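Local coordinates for beta-lactamase (Sebaldella termitidis, PDB 6N1N), which probably hydrolyses beta-lactam antibiotics to substituted beta-amino acids, as a class D serine beta-lactamase, at residues Y82-N85 against W86-D89; N228-L231 against L232-K236. One frame throughout, in Å; residues are numbered along the deposited sequence.

Interaction 1: residues Y82-N85 against W86-D89; sequences YIEN and WNKD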
ATOM      1  N   TYR A  82       9.779 -13.020  14.977  1.00 14.03           N
ATOM      2  CA  TYR A  82       9.397 -12.206  16.129  1.00 15.00           C
ATOM      3  C   TYR A  82       7.901 -11.883  16.214  1.00 19.86           C
ATOM      4  O   TYR A  82       7.464 -11.386  17.258  1.00 18.05           O
ATOM      5  CB  TYR A  82      10.234 -10.920  16.170  1.00 14.76           C
ATOM      6  CG  TYR A  82      10.044  -9.971  15.023  1.00 20.23           C
ATOM      7  CD1 TYR A  82       8.942  -9.146  14.982  1.00 17.76           C
ATOM      8  CD2 TYR A  82      10.994  -9.859  14.021  1.00 18.60           C
ATOM      9  CE1 TYR A  82       8.740  -8.275  13.941  1.00 21.83           C
ATOM     10  CE2 TYR A  82      10.817  -8.973  12.975  1.00 18.16           C
ATOM     11  CZ  TYR A  82       9.684  -8.175  12.948  1.00 20.82           C
ATOM     12  OH  TYR A  82       9.490  -7.280  11.920  1.00 25.07           O
ATOM     13  N   ILE A  83       7.099 -12.168  15.184  1.00 16.37           N
ATOM     14  CA  ILE A  83       5.641 -12.049  15.246  1.00 14.43           C
ATOM     15  C   ILE A  83       5.068 -13.456  15.291  1.00 12.30           C
ATOM     16  O   ILE A  83       5.248 -14.229  14.343  1.00 15.20           O
ATOM     17  CB  ILE A  83       5.058 -11.294  14.035  1.00 19.07           C
ATOM     18  CG1 ILE A  83       5.616  -9.880  13.907  1.00 25.85           C
ATOM     19  CG2 ILE A  83       3.537 -11.229  14.122  1.00 16.89           C
ATOM     20  CD1 ILE A  83       5.305  -8.980  15.089  1.00 28.69           C
ATOM     21  N   GLU A  84       4.325 -13.787  16.365  1.00 14.73           N
ATOM     22  CA  GLU A  84       3.866 -15.164  16.535  1.00 16.73           C
ATOM     23  C   GLU A  84       2.946 -15.604  15.395  1.00 13.57           C
ATOM     24  O   GLU A  84       2.990 -16.761  14.972  1.00 17.97           O
ATOM     25  CB  GLU A  84       3.148 -15.340  17.879  1.00 21.31           C
ATOM     26  CG  GLU A  84       4.057 -15.697  19.049  1.00 42.24           C
ATOM     27  CD  GLU A  84       4.894 -16.951  18.817  1.00 49.49           C
ATOM     28  OE1 GLU A  84       4.519 -17.802  17.979  1.00 39.02           O
ATOM     29  OE2 GLU A  84       5.943 -17.072  19.483  1.00 58.82           O
ATOM     30  N   ASN A  85       2.091 -14.704  14.896  1.00 16.52           N
ATOM     31  CA  ASN A  85       1.203 -15.074  13.801  1.00 14.33           C
ATOM     32  C   ASN A  85       1.975 -15.501  12.543  1.00 14.83           C
ATOM     33  O   ASN A  85       1.373 -16.087  11.637  1.00 14.93           O
ATOM     34  CB  ASN A  85       0.278 -13.913  13.434  1.00 12.75           C
ATOM     35  CG  ASN A  85      -0.952 -13.818  14.325  1.00 19.18           C
ATOM     36  OD1 ASN A  85      -1.392 -14.794  14.901  1.00 25.95           O
ATOM     37  ND2 ASN A  85      -1.495 -12.621  14.436  1.00 25.09           N
ATOM     38  N   TRP A  86       3.269 -15.180  12.452  1.00 13.42           N
ATOM     39  CA  TRP A  86       4.077 -15.611  11.311  1.00 14.02           C
ATOM     40  C   TRP A  86       4.548 -17.049  11.434  1.00 13.45           C
ATOM     41  O   TRP A  86       5.030 -17.614  10.458  1.00 13.27           O
ATOM     42  CB  TRP A  86       5.336 -14.748  11.153  1.00 12.31           C
ATOM     43  CG  TRP A  86       5.099 -13.313  10.787  1.00  9.08           C
ATOM     44  CD1 TRP A  86       3.918 -12.746  10.398  1.00 12.96           C
ATOM     45  CD2 TRP A  86       6.063 -12.261  10.796  1.00  9.19           C
ATOM     46  NE1 TRP A  86       4.098 -11.411  10.159  1.00 12.86           N
ATOM     47  CE2 TRP A  86       5.407 -11.087  10.389  1.00 11.41           C
ATOM     48  CE3 TRP A  86       7.435 -12.198  11.118  1.00 12.65           C
ATOM     49  CZ2 TRP A  86       6.056  -9.857  10.301  1.00 14.28           C
ATOM     50  CZ3 TRP A  86       8.076 -10.973  11.013  1.00 17.06           C
ATOM     51  CH2 TRP A  86       7.395  -9.826  10.608  1.00 18.07           C
ATOM     52  N   ASN A  87       4.467 -17.630  12.628  1.00 11.90           N
ATOM     53  CA  ASN A  87       5.155 -18.881  12.932  1.00 12.17           C
ATOM     54  C   ASN A  87       4.236 -20.086  12.713  1.00 18.49           C
ATOM     55  O   ASN A  87       4.006 -20.917  13.603  1.00 20.80           O
ATOM     56  CB  ASN A  87       5.680 -18.829  14.363  1.00 15.36           C
ATOM     57  CG  ASN A  87       6.780 -17.796  14.554  1.00 16.10           C
ATOM     58  OD1 ASN A  87       7.554 -17.519  13.635  1.00 16.04           O
ATOM     59  ND2 ASN A  87       6.860 -17.226  15.746  1.00 15.55           N
ATOM     60  N   LYS A  88       3.732 -20.186  11.484  1.00 13.01           N
ATOM     61  CA  LYS A  88       2.835 -21.252  11.055  1.00 17.09           C
ATOM     62  C   LYS A  88       2.716 -21.186   9.541  1.00 19.60           C
ATOM     63  O   LYS A  88       3.079 -20.183   8.927  1.00 13.65           O
ATOM     64  CB  LYS A  88       1.457 -21.111  11.689  1.00 19.69           C
ATOM     65  CG  LYS A  88       0.792 -19.793  11.400  1.00 22.72           C
ATOM     66  CD  LYS A  88      -0.513 -19.634  12.168  1.00 27.29           C
ATOM     67  CE  LYS A  88      -1.014 -18.195  12.109  1.00 31.39           C
ATOM     68  NZ  LYS A  88      -2.456 -18.056  12.477  1.00 46.49           N
ATOM     69  N   ASP A  89       2.205 -22.268   8.945  1.00 18.12           N
ATOM     70  CA  ASP A  89       1.879 -22.221   7.524  1.00 18.41           C
ATOM     71  C   ASP A  89       0.883 -21.086   7.306  1.00 15.00           C
ATOM     72  O   ASP A  89      -0.011 -20.857   8.132  1.00 14.23           O
ATOM     73  CB  ASP A  89       1.287 -23.547   7.046  1.00 21.93           C
ATOM     74  CG  ASP A  89       2.284 -24.700   7.078  1.00 27.19           C
ATOM     75  OD1 ASP A  89       3.512 -24.481   7.259  1.00 24.47           O
ATOM     76  OD2 ASP A  89       1.820 -25.849   6.915  1.00 32.30           O
TER
HETATM   77  O   HOH W   1       7.579 -14.969  18.112  1.00 23.93           O

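Interaction 2: residues N228-L231 against L232-K236; sequences NSYL and LDFRK. With SO4 (sulfate ion), chain C.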
ATOM      1  N   ASN A 228       8.457   6.716  16.879  1.00 18.99           N
ATOM      2  CA  ASN A 228       8.117   5.929  15.698  1.00 17.10           C
ATOM      3  C   ASN A 228       7.054   4.874  16.013  1.00 13.48           C
ATOM      4  O   ASN A 228       6.149   4.646  15.205  1.00 16.54           O
ATOM      5  CB  ASN A 228       9.374   5.285  15.123  1.00 22.14           C
ATOM      6  CG  ASN A 228       9.212   4.914  13.663  1.00 15.49           C
ATOM      7  OD1 ASN A 228       9.149   5.782  12.802  1.00 22.62           O
ATOM      8  ND2 ASN A 228       9.095   3.630  13.398  1.00 21.13           N
ATOM      9  N   SER A 229       7.144   4.216  17.162  1.00 14.54           N
ATOM     10  CA  SER A 229       6.187   3.156  17.457  1.00 14.73           C
ATOM     11  C   SER A 229       4.777   3.708  17.580  1.00 19.07           C
ATOM     12  O   SER A 229       3.822   3.092  17.107  1.00 14.88           O
ATOM     13  CB  SER A 229       6.590   2.419  18.733  1.00 27.24           C
ATOM     14  OG  SER A 229       7.768   1.672  18.496  1.00 42.98           O
ATOM     15  N   TYR A 230       4.626   4.872  18.209  1.00 15.23           N
ATOM     16  CA  TYR A 230       3.318   5.517  18.247  1.00 13.10           C
ATOM     17  C   TYR A 230       2.789   5.773  16.843  1.00 11.07           C
ATOM     18  O   TYR A 230       1.614   5.509  16.537  1.00 12.71           O
ATOM     19  CB  TYR A 230       3.404   6.826  19.013  1.00 16.02           C
ATOM     20  CG  TYR A 230       2.109   7.574  18.963  1.00 19.06           C
ATOM     21  CD1 TYR A 230       1.036   7.161  19.733  1.00 21.12           C
ATOM     22  CD2 TYR A 230       1.945   8.655  18.123  1.00 18.52           C
ATOM     23  CE1 TYR A 230      -0.142   7.821  19.698  1.00 24.63           C
ATOM     24  CE2 TYR A 230       0.734   9.334  18.065  1.00 24.11           C
ATOM     25  CZ  TYR A 230      -0.299   8.900  18.866  1.00 23.31           C
ATOM     26  OH  TYR A 230      -1.533   9.521  18.867  1.00 35.68           O
ATOM     27  N   LEU A 231       3.642   6.307  15.965  1.00 12.90           N
ATOM     28  CA  LEU A 231       3.186   6.628  14.620  1.00  9.49           C
ATOM     29  C   LEU A 231       2.778   5.386  13.844  1.00 11.84           C
ATOM     30  O   LEU A 231       1.835   5.443  13.038  1.00 12.20           O
ATOM     31  CB  LEU A 231       4.298   7.395  13.910  1.00 10.89           C
ATOM     32  CG  LEU A 231       4.500   8.778  14.518  1.00 14.19           C
ATOM     33  CD1 LEU A 231       5.790   9.378  13.978  1.00 18.23           C
ATOM     34  CD2 LEU A 231       3.306   9.702  14.206  1.00 14.98           C
ATOM     35  N   LEU A 232       3.462   4.259  14.061  1.00 12.33           N
ATOM     36  CA  LEU A 232       3.011   3.004  13.464  1.00 14.78           C
ATOM     37  C   LEU A 232       1.609   2.647  13.952  1.00 16.66           C
ATOM     38  O   LEU A 232       0.804   2.110  13.188  1.00 15.85           O
ATOM     39  CB  LEU A 232       3.997   1.871  13.782  1.00 12.58           C
ATOM     40  CG  LEU A 232       5.387   1.975  13.153  1.00 15.27           C
ATOM     41  CD1 LEU A 232       6.280   0.803  13.591  1.00 18.95           C
ATOM     42  CD2 LEU A 232       5.345   2.037  11.636  1.00 13.12           C
ATOM     43  N   ASP A 233       1.309   2.921  15.233  1.00 16.74           N
ATOM     44  CA  ASP A 233      -0.022   2.671  15.777  1.00 16.40           C
ATOM     45  C   ASP A 233      -1.045   3.707  15.323  1.00 15.27           C
ATOM     46  O   ASP A 233      -2.252   3.424  15.372  1.00 18.89           O
ATOM     47  CB  ASP A 233       0.004   2.659  17.315  1.00 18.69           C
ATOM     48  CG  ASP A 233       0.613   1.380  17.904  1.00 20.20           C
ATOM     49  OD1 ASP A 233       0.775   0.381  17.168  1.00 27.31           O
ATOM     50  OD2 ASP A 233       0.907   1.387  19.128  1.00 22.40           O
ATOM     51  N   PHE A 234      -0.581   4.881  14.877  1.00 13.67           N
ATOM     52  CA  PHE A 234      -1.431   6.036  14.595  1.00 14.60           C
ATOM     53  C   PHE A 234      -1.747   6.205  13.114  1.00 14.55           C
ATOM     54  O   PHE A 234      -2.702   6.910  12.784  1.00 14.07           O
ATOM     55  CB  PHE A 234      -0.750   7.315  15.136  1.00 12.05           C
ATOM     56  CG  PHE A 234      -1.542   8.584  14.957  1.00 15.85           C
ATOM     57  CD1 PHE A 234      -2.810   8.706  15.477  1.00 16.54           C
ATOM     58  CD2 PHE A 234      -1.000   9.664  14.269  1.00 14.52           C
ATOM     59  CE1 PHE A 234      -3.540   9.872  15.313  1.00 21.52           C
ATOM     60  CE2 PHE A 234      -1.724  10.837  14.098  1.00 15.51           C
ATOM     61  CZ  PHE A 234      -2.980  10.950  14.631  1.00 18.97           C
ATOM     62  N   ARG A 235      -1.006   5.558  12.207  1.00 13.31           N
ATOM     63  CA  ARG A 235      -1.118   5.904  10.794  1.00 17.09           C
ATOM     64  C   ARG A 235      -2.526   5.693  10.247  1.00 11.68           C
ATOM     65  O   ARG A 235      -3.001   6.494   9.433  1.00 11.32           O
ATOM     66  CB  ARG A 235      -0.106   5.113   9.962  1.00 11.71           C
ATOM     67  CG  ARG A 235      -0.263   3.616  10.002  1.00 16.14           C
ATOM     68  CD  ARG A 235       1.028   2.975   9.574  1.00 23.21           C
ATOM     69  NE  ARG A 235       1.263   1.677  10.183  1.00 35.40           N
ATOM     70  CZ  ARG A 235       2.208   0.834   9.779  1.00 41.93           C
ATOM     71  NH1 ARG A 235       2.984   1.151   8.748  1.00 36.84           N
ATOM     72  NH2 ARG A 235       2.360  -0.333  10.387  1.00 42.88           N
ATOM     73  N   LYS A 236      -3.211   4.635  10.670  1.00 14.94           N
ATOM     74  CA  LYS A 236      -4.562   4.416  10.150  1.00 11.18           C
ATOM     75  C   LYS A 236      -5.535   5.442  10.728  1.00 11.73           C
ATOM     76  O   LYS A 236      -6.340   6.030   9.990  1.00 12.01           O
ATOM     77  CB  LYS A 236      -4.984   2.973  10.433  1.00 18.52           C
ATOM     78  CG  LYS A 236      -6.485   2.752  10.479  1.00 49.79           C
ATOM     79  CD  LYS A 236      -6.841   1.318  10.110  1.00 65.30           C
ATOM     80  CE  LYS A 236      -8.192   0.919  10.673  1.00 64.77           C
ATOM     81  NZ  LYS A 236      -9.167   2.037  10.584  1.00 70.88           N
TER
HETATM   82  S   SO4 C 302       3.770  -3.115   8.104  1.00 43.76           S
HETATM   83  O1  SO4 C 302       4.059  -3.584   9.462  1.00 60.70           O
HETATM   84  O2  SO4 C 302       4.550  -3.899   7.109  1.00 21.50           O
HETATM   85  O3  SO4 C 302       2.356  -3.327   7.815  1.00 45.66           O
HETATM   86  O4  SO4 C 302       4.105  -1.690   8.043  1.00 47.15           O
HETATM   87  O   HOH W   2       4.122   0.277  17.139  1.00 25.34           O

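Interaction 1: residues Y82-N85 against W86-D89
Ile-83 lies across one face of the Trp-86 indole. Its CB stands 3.5 Å from Trp-86 CD2, over the middle of the ring system. Its CG1 branch extends from there over the six-membered ring, 3.6 Å from the centroid and 9° off the normal. This is a CH-pi contact over the ring face. The first torsion of Ile-83 (chi1 -59°) sets CG1 beside the backbone N, and CG2 then reaches the other end of the indole, near NE1 and CD1. Tyr-82 comes to the far rim of the same indole. Its OH sits at the indole edge, near the plane, 3.5 Å from Trp-86 CH2. Trp-86 CZ3 in turn lies over one face of the tyrosine ring, toward its rim. The two ring planes are inclined at 58°, so the pair is oblique.

The backbone here makes a short 3-10 turn in the loop between helix 56-63 and helix 92-98. Trp-86 N donates to Ile-83 O at 2.9 Å, and Asn-87 N donates to Glu-84 O at 2.9 Å. Asn-87 then forms the centre of an inverse gamma turn, where the chain leaves the 3-10 turn.

Glu-84 bends back at its second torsion, which brings its carboxylate to the Asn-87 amide. Asn-87 ND2 makes a nearly straight but weak bond to Glu-84 OE1 at 3.3 Å. A water joins Glu-84 OE2 to the same ND2, again weakly. The other end of the Asn-87 amide, OD1, accepts from Arg-81 N. The indole is fixed at its nitrogen too: Trp-86 NE1 donates to Tyr-98 O at the end of helix 92-98.

Interaction 2: residues N228-L231 against L232-K236
Tyr-230 and Phe-234 both carry CG opposite the backbone N (chi1 175° and -178°), which lays their rings alongside each other. The two residues are four apart, on one side of the helix. The rings are almost parallel, with planes 17° apart. They are slid past each other and barely overlap, with centroids 5.4 Å apart. The main touch is made by Phe-234 CB, which rests over one face of the tyrosine ring toward its rim, 3.9 Å from Tyr-230 CE2. Tyr-230 OH in turn lies over a face of the phenylalanine ring, 3.7 Å from Phe-234 CD1. Leu-231 CD2 approaches that ring obliquely.

Arg-235 starts from a different torsion. Its CG sits between the backbone N and the carbonyl carbon, and the chain then runs extended to NE. NE makes a weak bond back to Leu-232 O, which may help hold the guanidinium. Leu-232 CD2 lies over one face of that group. NH1 and NH2 both donate to one sulfate oxygen: O4 is 3.1 Å from Arg-235 NH1 and 3.2 Å from Arg-235 NH2, at the guanidinium edge. The sulfate probably comes from the crystallisation liquor. It also bonds Ser-51 OG and Thr-190 OG1, so the arginine faces the active site.

The backbone is helical throughout. Leu-232 N donates to Asn-228 O at 2.9 Å, and Asp-233 N donates to Ser-229 O. A water adds a further bond to Ser-229 O and a weak one to Asp-233 OD1.

This first half of helix 228-245 packs on the central sheet. Leu-232 touches Trp-192 of strand 184-195, Arg-235 meets Ile-201 of strand 198-209 and Ile-220 of strand 212-222, while Tyr-230 and Phe-234 touch Asn-19 in the loop between helix 11-18 and strand 22-29.

Interactions 1 and 2 do not touch. Their centres are 22 Å apart and their nearest atoms about 9 Å. Both nevertheless approach Ser-51, the predicted acyl-ester nucleophile. The side chain of Trp-86 in interaction 1 and that of Arg-235 in interaction 2 each lie about 7 Å from the side chain of Ser-51. Interaction 1 brings a loop of the helical region to the site, and interaction 2 brings the C-terminal helix lying against the sheet. The sulfate held by Arg-235 and bonded to Ser-51 OG is consistent with an anion site, where an arginine of class D enzymes binds the substrate carboxylate.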